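Local structure of vanadium-dependent haloperoxidase (Zobellia galactanivorans, 4CIT) at residues V223-Y228 and S335-P340; Y228-D233 and E341-Q346. The protein is a bacterial vanadium-dependent iodoperoxidase that probably uses hydrogen peroxide to oxidise iodide at a vanadate centre. One frame throughout, in Å; residues are numbered along the deposited sequence. Where two conformers were deposited one is given.

Interaction 1: residues V223-Y228 and S335-P340; sequences VPPPAY and SNLIRP. With VO4 (vanadate ion), chain F.
The Tyr228 ring meets Ile338 at a slant, neither squarely over a face nor in the plane of an edge: its CD1 lies 4.1 Å from the branch methyl CG2 of Ile338. A second ring, that of Phe236, meets the tyrosine with the two planes inclined to each other. The other flat group, the guanidinium of Arg339, takes a vanadate oxygen at its edge and in its plane. Both terminal nitrogens converge on this one atom, with Arg339 NH1 3.0 Å and NH2 3.1 Å from O4 of the ion, and the N-H...O angles of 152° and 145° reflect the sharing of a single acceptor. NE donates to the carbonyl of Phe361 and NH1 also to that of Ile423, so the rotation of the plane is fixed from several directions, while Arg418 supplies a further hydrogen bond to the ion. Segment 335-340 links helix 307-335 to the short helix 340-347 and ends in the Arg-Pro pair of the vanadate-binding signature of PAP2-type haloperoxidases, in which Lys332, a few residues earlier, also lines the pocket. Arg339 is the N-cap residue of helix 340-347, and its side chain leaves the contact and runs to the ion, touching nothing of segment 223-228. The proline-rich segment packs against the outside of this linker without any hydrogen bond between the two. Pro225 CB touches Leu337 CD2 at 4.1 Å, while Ser335 CB sits against the CG-CD bond of Pro225, 4.0 Å from each of these atoms. Ser335 OG turns back to its own helix, bonding to the carbonyl of Glu331, which leaves its methylene to meet the proline. The trans chi1 of Tyr228 (173°) brings CD1 up against Ile338 CG2.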
ATOM      1  N   VAL A 223      -9.082  20.171   0.053  1.00 10.85           N
ATOM      2  CA  VAL A 223      -8.902  21.610  -0.012  1.00 12.47           C
ATOM      3  C   VAL A 223      -7.453  21.936  -0.443  1.00 12.23           C
ATOM      4  O   VAL A 223      -6.517  21.116  -0.252  1.00 11.42           O
ATOM      5  CB  VAL A 223      -9.239  22.299   1.342  1.00 14.74           C
ATOM      6  CG1 VAL A 223     -10.698  22.048   1.770  1.00 17.10           C
ATOM      7  CG2 VAL A 223      -8.348  21.824   2.439  1.00 15.92           C
ATOM      8  N   PRO A 224      -7.230  23.151  -1.004  1.00 12.17           N
ATOM      9  CA  PRO A 224      -5.853  23.467  -1.379  1.00 11.55           C
ATOM     10  C   PRO A 224      -4.995  23.740  -0.166  1.00 11.06           C
ATOM     11  O   PRO A 224      -5.553  24.079   0.886  1.00 10.95           O
ATOM     12  CB  PRO A 224      -5.984  24.734  -2.200  1.00 12.87           C
ATOM     13  CG  PRO A 224      -7.326  25.340  -1.819  1.00 13.57           C
ATOM     14  CD  PRO A 224      -8.202  24.127  -1.579  1.00 13.89           C
ATOM     15  N   PRO A 225      -3.675  23.583  -0.280  1.00 11.30           N
ATOM     16  CA  PRO A 225      -2.810  23.904   0.828  1.00 11.14           C
ATOM     17  C   PRO A 225      -2.739  25.425   1.001  1.00 12.35           C
ATOM     18  O   PRO A 225      -2.993  26.194   0.086  1.00 12.69           O
ATOM     19  CB  PRO A 225      -1.426  23.409   0.369  1.00 12.03           C
ATOM     20  CG  PRO A 225      -1.456  23.454  -1.133  1.00 12.13           C
ATOM     21  CD  PRO A 225      -2.904  23.323  -1.548  1.00 12.97           C
ATOM     22  N   PRO A 226      -2.302  25.875   2.164  1.00 13.70           N
ATOM     23  CA  PRO A 226      -2.068  27.275   2.358  1.00 17.92           C
ATOM     24  C   PRO A 226      -1.113  27.856   1.377  1.00 19.57           C
ATOM     25  O   PRO A 226      -0.149  27.191   0.954  1.00 16.60           O
ATOM     26  CB  PRO A 226      -1.499  27.378   3.794  1.00 18.39           C
ATOM     27  CG  PRO A 226      -1.457  26.033   4.329  1.00 18.27           C
ATOM     28  CD  PRO A 226      -2.091  25.064   3.368  1.00 15.95           C
ATOM     29  N   ALA A 227      -1.445  29.065   0.926  1.00 19.32           N
ATOM     30  CA  ALA A 227      -0.586  29.737  -0.088  1.00 18.32           C
ATOM     31  C   ALA A 227       0.849  29.927   0.443  1.00 16.50           C
ATOM     32  O   ALA A 227       1.039  30.415   1.530  1.00 18.12           O
ATOM     33  CB  ALA A 227      -1.149  31.075  -0.450  1.00 18.96           C
ATOM     34  N   TYR A 228       1.797  29.524  -0.347  1.00 17.36           N
ATOM     35  CA  TYR A 228       3.196  29.808  -0.061  1.00 20.61           C
ATOM     36  C   TYR A 228       3.350  31.329   0.254  1.00 22.36           C
ATOM     37  O   TYR A 228       2.890  32.265  -0.497  1.00 18.23           O
ATOM     38  CB  TYR A 228       4.052  29.437  -1.242  1.00 21.55           C
ATOM     39  CG  TYR A 228       5.490  29.856  -1.089  1.00 20.01           C
ATOM     40  CD1 TYR A 228       6.360  29.065  -0.406  1.00 18.82           C
ATOM     41  CD2 TYR A 228       5.972  31.041  -1.598  1.00 24.04           C
ATOM     42  CE1 TYR A 228       7.675  29.378  -0.285  1.00 21.35           C
ATOM     43  CE2 TYR A 228       7.326  31.376  -1.432  1.00 27.93           C
ATOM     44  CZ  TYR A 228       8.159  30.496  -0.756  1.00 23.41           C
ATOM     45  OH  TYR A 228       9.463  30.750  -0.499  1.00 28.93           O
ATOM     46  N   SER A 335      -0.997  20.467  -6.732  1.00  9.93           N
ATOM     47  CA  SER A 335      -0.539  21.569  -5.889  1.00 10.77           C
ATOM     48  C   SER A 335       1.008  21.815  -6.060  1.00 11.78           C
ATOM     49  O   SER A 335       1.489  22.949  -5.894  1.00 10.90           O
ATOM     50  CB  SER A 335      -0.938  21.319  -4.439  1.00 12.00           C
ATOM     51  OG  SER A 335      -0.413  20.124  -3.953  1.00 12.63           O
ATOM     52  N   ASN A 336       1.736  20.731  -6.349  0.50 10.38           N
ATOM     53  CA  ASN A 336       3.148  20.759  -6.635  0.50 10.51           C
ATOM     54  C   ASN A 336       3.920  21.676  -5.668  0.50  9.84           C
ATOM     55  O   ASN A 336       4.578  22.627  -6.071  0.50 10.81           O
ATOM     56  CB  ASN A 336       3.342  21.182  -8.088  0.50 10.99           C
ATOM     57  CG  ASN A 336       4.766  21.001  -8.564  0.50 11.13           C
ATOM     58  OD1 ASN A 336       5.448  20.038  -8.243  0.50 11.00           O
ATOM     59  ND2 ASN A 336       5.200  21.920  -9.386  0.50 13.38           N
ATOM     60  N   LEU A 337       3.782  21.367  -4.383  1.00  9.69           N
ATOM     61  CA  LEU A 337       4.266  22.204  -3.282  1.00  9.31           C
ATOM     62  C   LEU A 337       5.644  21.882  -2.816  1.00  9.49           C
ATOM     63  O   LEU A 337       5.986  20.739  -2.563  1.00  8.62           O
ATOM     64  CB  LEU A 337       3.283  22.086  -2.131  1.00  9.72           C
ATOM     65  CG  LEU A 337       3.484  23.094  -0.985  1.00 11.60           C
ATOM     66  CD1 LEU A 337       3.258  24.569  -1.397  1.00 14.04           C
ATOM     67  CD2 LEU A 337       2.560  22.696   0.200  1.00 12.67           C
ATOM     68  N   ILE A 338       6.430  22.948  -2.599  1.00  9.24           N
ATOM     69  CA  ILE A 338       7.781  22.858  -2.083  1.00 10.44           C
ATOM     70  C   ILE A 338       7.868  22.215  -0.698  1.00  8.85           C
ATOM     71  O   ILE A 338       6.974  22.405   0.134  1.00  8.98           O
ATOM     72  CB  ILE A 338       8.296  24.325  -2.053  1.00 10.29           C
ATOM     73  CG1 ILE A 338       9.814  24.398  -1.925  1.00 12.32           C
ATOM     74  CG2 ILE A 338       7.550  25.139  -0.998  1.00 11.26           C
ATOM     75  CD1 ILE A 338      10.310  25.799  -2.420  1.00 13.13           C
ATOM     76  N   ARG A 339       8.918  21.412  -0.462  1.00  8.04           N
ATOM     77  CA  ARG A 339       9.177  20.756   0.772  1.00  8.42           C
ATOM     78  C   ARG A 339       9.802  21.693   1.790  1.00  8.92           C
ATOM     79  O   ARG A 339      10.451  22.686   1.430  1.00  8.82           O
ATOM     80  CB  ARG A 339      10.087  19.542   0.533  1.00  8.84           C
ATOM     81  CG  ARG A 339       9.407  18.466  -0.233  1.00  9.07           C
ATOM     82  CD  ARG A 339       8.559  17.604   0.716  1.00  9.78           C
ATOM     83  NE  ARG A 339       8.031  16.425  -0.003  1.00  9.77           N
ATOM     84  CZ  ARG A 339       7.640  15.303   0.569  1.00 10.33           C
ATOM     85  NH1 ARG A 339       7.556  15.173   1.887  1.00 11.48           N
ATOM     86  NH2 ARG A 339       7.167  14.321  -0.190  1.00 11.56           N
ATOM     87  N   PRO A 340       9.560  21.431   3.102  1.00  8.02           N
ATOM     88  CA  PRO A 340      10.000  22.286   4.164  1.00  9.27           C
ATOM     89  C   PRO A 340      11.519  22.602   4.176  1.00  9.94           C
ATOM     90  O   PRO A 340      11.866  23.809   4.365  1.00  9.21           O
ATOM     91  CB  PRO A 340       9.608  21.509   5.428  1.00  9.34           C
ATOM     92  CG  PRO A 340       8.466  20.699   5.055  1.00  9.65           C
ATOM     93  CD  PRO A 340       8.767  20.290   3.616  1.00  9.01           C
TER
HETATM   94  O4  VO4 F1453       6.719  12.328   2.139  1.00 15.56           O

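Interaction 2: residues Y228-D233 and E341-Q346; sequences YSLEED and ETVINQ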
ATOM      1  N   TYR A 228       1.797  29.524  -0.347  1.00 17.36           N
ATOM      2  CA  TYR A 228       3.196  29.808  -0.061  1.00 20.61           C
ATOM      3  C   TYR A 228       3.350  31.329   0.254  1.00 22.36           C
ATOM      4  O   TYR A 228       2.890  32.265  -0.497  1.00 18.23           O
ATOM      5  CB  TYR A 228       4.052  29.437  -1.242  1.00 21.55           C
ATOM      6  CG  TYR A 228       5.490  29.856  -1.089  1.00 20.01           C
ATOM      7  CD1 TYR A 228       6.360  29.065  -0.406  1.00 18.82           C
ATOM      8  CD2 TYR A 228       5.972  31.041  -1.598  1.00 24.04           C
ATOM      9  CE1 TYR A 228       7.675  29.378  -0.285  1.00 21.35           C
ATOM     10  CE2 TYR A 228       7.326  31.376  -1.432  1.00 27.93           C
ATOM     11  CZ  TYR A 228       8.159  30.496  -0.756  1.00 23.41           C
ATOM     12  OH  TYR A 228       9.463  30.750  -0.499  1.00 28.93           O
ATOM     13  N   SER A 229       3.994  31.588   1.369  1.00 21.06           N
ATOM     14  CA  SER A 229       4.221  32.946   1.780  1.00 21.39           C
ATOM     15  C   SER A 229       5.281  32.973   2.846  1.00 21.59           C
ATOM     16  O   SER A 229       5.320  32.080   3.666  1.00 19.87           O
ATOM     17  CB  SER A 229       2.913  33.548   2.344  1.00 20.23           C
ATOM     18  OG  SER A 229       3.139  34.866   2.838  1.00 20.09           O
ATOM     19  N   LEU A 230       6.124  34.017   2.806  1.00 21.98           N
ATOM     20  CA  LEU A 230       7.153  34.279   3.785  1.00 24.73           C
ATOM     21  C   LEU A 230       6.718  35.394   4.758  1.00 24.96           C
ATOM     22  O   LEU A 230       7.405  35.676   5.758  1.00 24.93           O
ATOM     23  CB  LEU A 230       8.496  34.580   3.102  1.00 26.77           C
ATOM     24  CG  LEU A 230       9.045  33.402   2.292  1.00 27.92           C
ATOM     25  CD1 LEU A 230      10.366  33.732   1.683  1.00 29.41           C
ATOM     26  CD2 LEU A 230       9.208  32.181   3.193  1.00 30.28           C
ATOM     27  N   GLU A 231       5.495  35.886   4.571  1.00 22.46           N
ATOM     28  CA  GLU A 231       4.994  36.814   5.525  1.00 23.26           C
ATOM     29  C   GLU A 231       4.774  36.158   6.848  1.00 26.35           C
ATOM     30  O   GLU A 231       4.145  35.123   6.932  1.00 25.95           O
ATOM     31  CB  GLU A 231       3.729  37.479   4.981  1.00 26.46           C
ATOM     32  CG  GLU A 231       3.953  38.340   3.752  1.00 33.30           C
ATOM     33  CD  GLU A 231       4.811  39.568   4.081  1.00 47.68           C
ATOM     34  OE1 GLU A 231       4.364  40.432   4.883  1.00 53.56           O
ATOM     35  OE2 GLU A 231       5.957  39.640   3.571  1.00 55.98           O
ATOM     36  N   GLU A 232       5.209  36.817   7.903  1.00 26.99           N
ATOM     37  CA  GLU A 232       5.205  36.242   9.268  1.00 30.91           C
ATOM     38  C   GLU A 232       3.823  35.945   9.858  1.00 29.02           C
ATOM     39  O   GLU A 232       3.655  35.085  10.701  1.00 28.16           O
ATOM     40  CB  GLU A 232       5.954  37.169  10.228  1.00 33.71           C
ATOM     41  N   ASP A 233       2.823  36.650   9.393  1.00 26.98           N
ATOM     42  CA  ASP A 233       1.451  36.395   9.852  1.00 31.69           C
ATOM     43  C   ASP A 233       0.692  35.374   8.970  1.00 25.87           C
ATOM     44  O   ASP A 233      -0.467  35.062   9.273  1.00 28.80           O
ATOM     45  CB  ASP A 233       0.637  37.709   9.960  1.00 35.88           C
ATOM     46  CG  ASP A 233       0.453  38.448   8.587  1.00 47.22           C
ATOM     47  OD1 ASP A 233       0.792  37.911   7.505  1.00 46.57           O
ATOM     48  OD2 ASP A 233      -0.066  39.597   8.589  1.00 60.00           O
ATOM     49  N   GLU A 341      12.381  21.609   3.925  1.00  9.37           N
ATOM     50  CA  GLU A 341      13.825  21.908   3.968  1.00 10.72           C
ATOM     51  C   GLU A 341      14.245  22.958   2.963  1.00  9.74           C
ATOM     52  O   GLU A 341      15.161  23.757   3.249  1.00 11.11           O
ATOM     53  CB  GLU A 341      14.686  20.650   3.809  1.00 12.49           C
ATOM     54  CG  GLU A 341      14.679  19.992   2.457  1.00 15.91           C
ATOM     55  CD  GLU A 341      15.792  18.923   2.420  1.00 18.05           C
ATOM     56  OE1 GLU A 341      17.015  19.234   2.360  1.00 21.75           O
ATOM     57  OE2 GLU A 341      15.469  17.761   2.604  1.00 22.27           O
ATOM     58  N   THR A 342      13.676  22.923   1.770  1.00  9.64           N
ATOM     59  CA  THR A 342      13.986  23.873   0.687  1.00  9.89           C
ATOM     60  C   THR A 342      13.709  25.330   1.133  1.00  8.68           C
ATOM     61  O   THR A 342      14.588  26.198   1.020  1.00 10.09           O
ATOM     62  CB  THR A 342      13.163  23.542  -0.530  1.00 10.24           C
ATOM     63  OG1 THR A 342      13.256  22.104  -0.780  1.00 10.59           O
ATOM     64  CG2 THR A 342      13.668  24.342  -1.729  1.00 11.37           C
ATOM     65  N   VAL A 343      12.549  25.575   1.750  1.00  9.64           N
ATOM     66  CA  VAL A 343      12.178  26.915   2.150  1.00 10.06           C
ATOM     67  C   VAL A 343      12.988  27.319   3.361  1.00  8.57           C
ATOM     68  O   VAL A 343      13.504  28.452   3.433  1.00 10.14           O
ATOM     69  CB  VAL A 343      10.656  27.045   2.492  1.00 11.01           C
ATOM     70  CG1 VAL A 343      10.311  28.502   2.638  1.00 14.05           C
ATOM     71  CG2 VAL A 343       9.802  26.413   1.356  1.00 13.41           C
ATOM     72  N   ILE A 344      13.192  26.379   4.245  1.00  8.90           N
ATOM     73  CA  ILE A 344      13.966  26.706   5.463  1.00  8.88           C
ATOM     74  C   ILE A 344      15.422  27.017   5.065  1.00  8.93           C
ATOM     75  O   ILE A 344      15.991  28.022   5.575  1.00  8.17           O
ATOM     76  CB  ILE A 344      13.872  25.588   6.539  1.00  8.94           C
ATOM     77  CG1 ILE A 344      12.433  25.544   7.170  1.00  9.05           C
ATOM     78  CG2 ILE A 344      14.982  25.786   7.563  1.00  9.21           C
ATOM     79  CD1 ILE A 344      12.189  24.198   7.774  1.00  9.99           C
ATOM     80  N   ASN A 345      16.074  26.184   4.255  1.00  8.60           N
ATOM     81  CA  ASN A 345      17.478  26.424   3.927  1.00  9.95           C
ATOM     82  C   ASN A 345      17.678  27.681   3.045  1.00 12.16           C
ATOM     83  O   ASN A 345      18.694  28.388   3.230  1.00 13.28           O
ATOM     84  CB  ASN A 345      18.139  25.243   3.259  1.00 10.77           C
ATOM     85  CG  ASN A 345      18.300  24.070   4.211  1.00 11.03           C
ATOM     86  OD1 ASN A 345      18.522  24.241   5.461  1.00 14.46           O
ATOM     87  ND2 ASN A 345      18.298  22.950   3.675  1.00  9.82           N
ATOM     88  N   GLN A 346      16.708  28.014   2.187  1.00 10.46           N
ATOM     89  CA  GLN A 346      16.807  29.190   1.347  1.00 13.50           C
ATOM     90  C   GLN A 346      16.448  30.517   2.025  1.00 15.13           C
ATOM     91  O   GLN A 346      16.948  31.591   1.592  1.00 14.46           O
ATOM     92  CB  GLN A 346      16.063  29.003   0.002  1.00 12.83           C
ATOM     93  CG  GLN A 346      16.784  28.042  -0.916  1.00 15.33           C
ATOM     94  CD  GLN A 346      15.981  27.377  -2.071  1.00 18.59           C
ATOM     95  OE1 GLN A 346      15.153  27.955  -2.630  1.00 23.75           O
ATOM     96  NE2 GLN A 346      16.272  26.141  -2.366  1.00 24.91           N
TER
HETATM   97  O   HOH W   1      12.153  28.846  -1.128  1.00 36.20           O
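Val343, on the short helix 340-347, which begins at the proline of the Arg-Pro pair of the vanadate-binding signature, is met by two side chains, Tyr228 and Leu230, from the loop leading into helix 235-253. Both of its methyls touch Tyr228 CE1 at 4.0 Å, CG2 sitting at the edge of the ring and close to its plane. CG1 additionally meets the phenolic OH at 4.0 Å and Leu230 CD2 at 3.9 Å. The valine torsion sets CG1 anti to the backbone N (chi1 -169°), a position from which this one methyl reaches both partners. The side chains of Tyr228 and Leu230 each run past Val343 in the opposite sense to it, and the contacts are made by CE1 and OH of the tyrosine and by CD2 of the leucine. Between these two residues, Ser229 forms an ST turn, its OG accepting from the backbone N of Glu231 at 3.1 Å and shaping the loop as it passes Leu230. Leu240 of helix 235-253 also packs on Val343, and His347 touches both Tyr228 and Leu230, so the loop, the short helix and helix 235-253 come together here. A water lies between the phenol and the helix, but its hydrogen bonds, to Tyr228 OH and to Gln346 OE1, are both weak. No direct hydrogen bond joins the two segments. Cohesion therefore rests on dispersion between methyl groups and a ring edge, and the tyrosine can pack its carbon framework on the helix while the hydroxyl makes a weak hydrogen bond to a water that also bonds weakly to Gln346.

From the N terminus, the chain passes first through 223-228 and then 228-233, which share Tyr228, before entering helix 235-253. More than a hundred mostly helical residues later, at the end of helix 307-335, it returns as 335-340, where interaction 1 closes its loop, and at once as 341-346, where interaction 2 closes another of nearly the same length. The segments alternate, so the two connections cross, and both strings of contacts advance in the same order along the chain. They meet where Ile338 CG2 packs 3.5 Å from Val343 CG2. Together they tie the approach to helix 235-253 to the vanadate-binding linker and the helix that follows it.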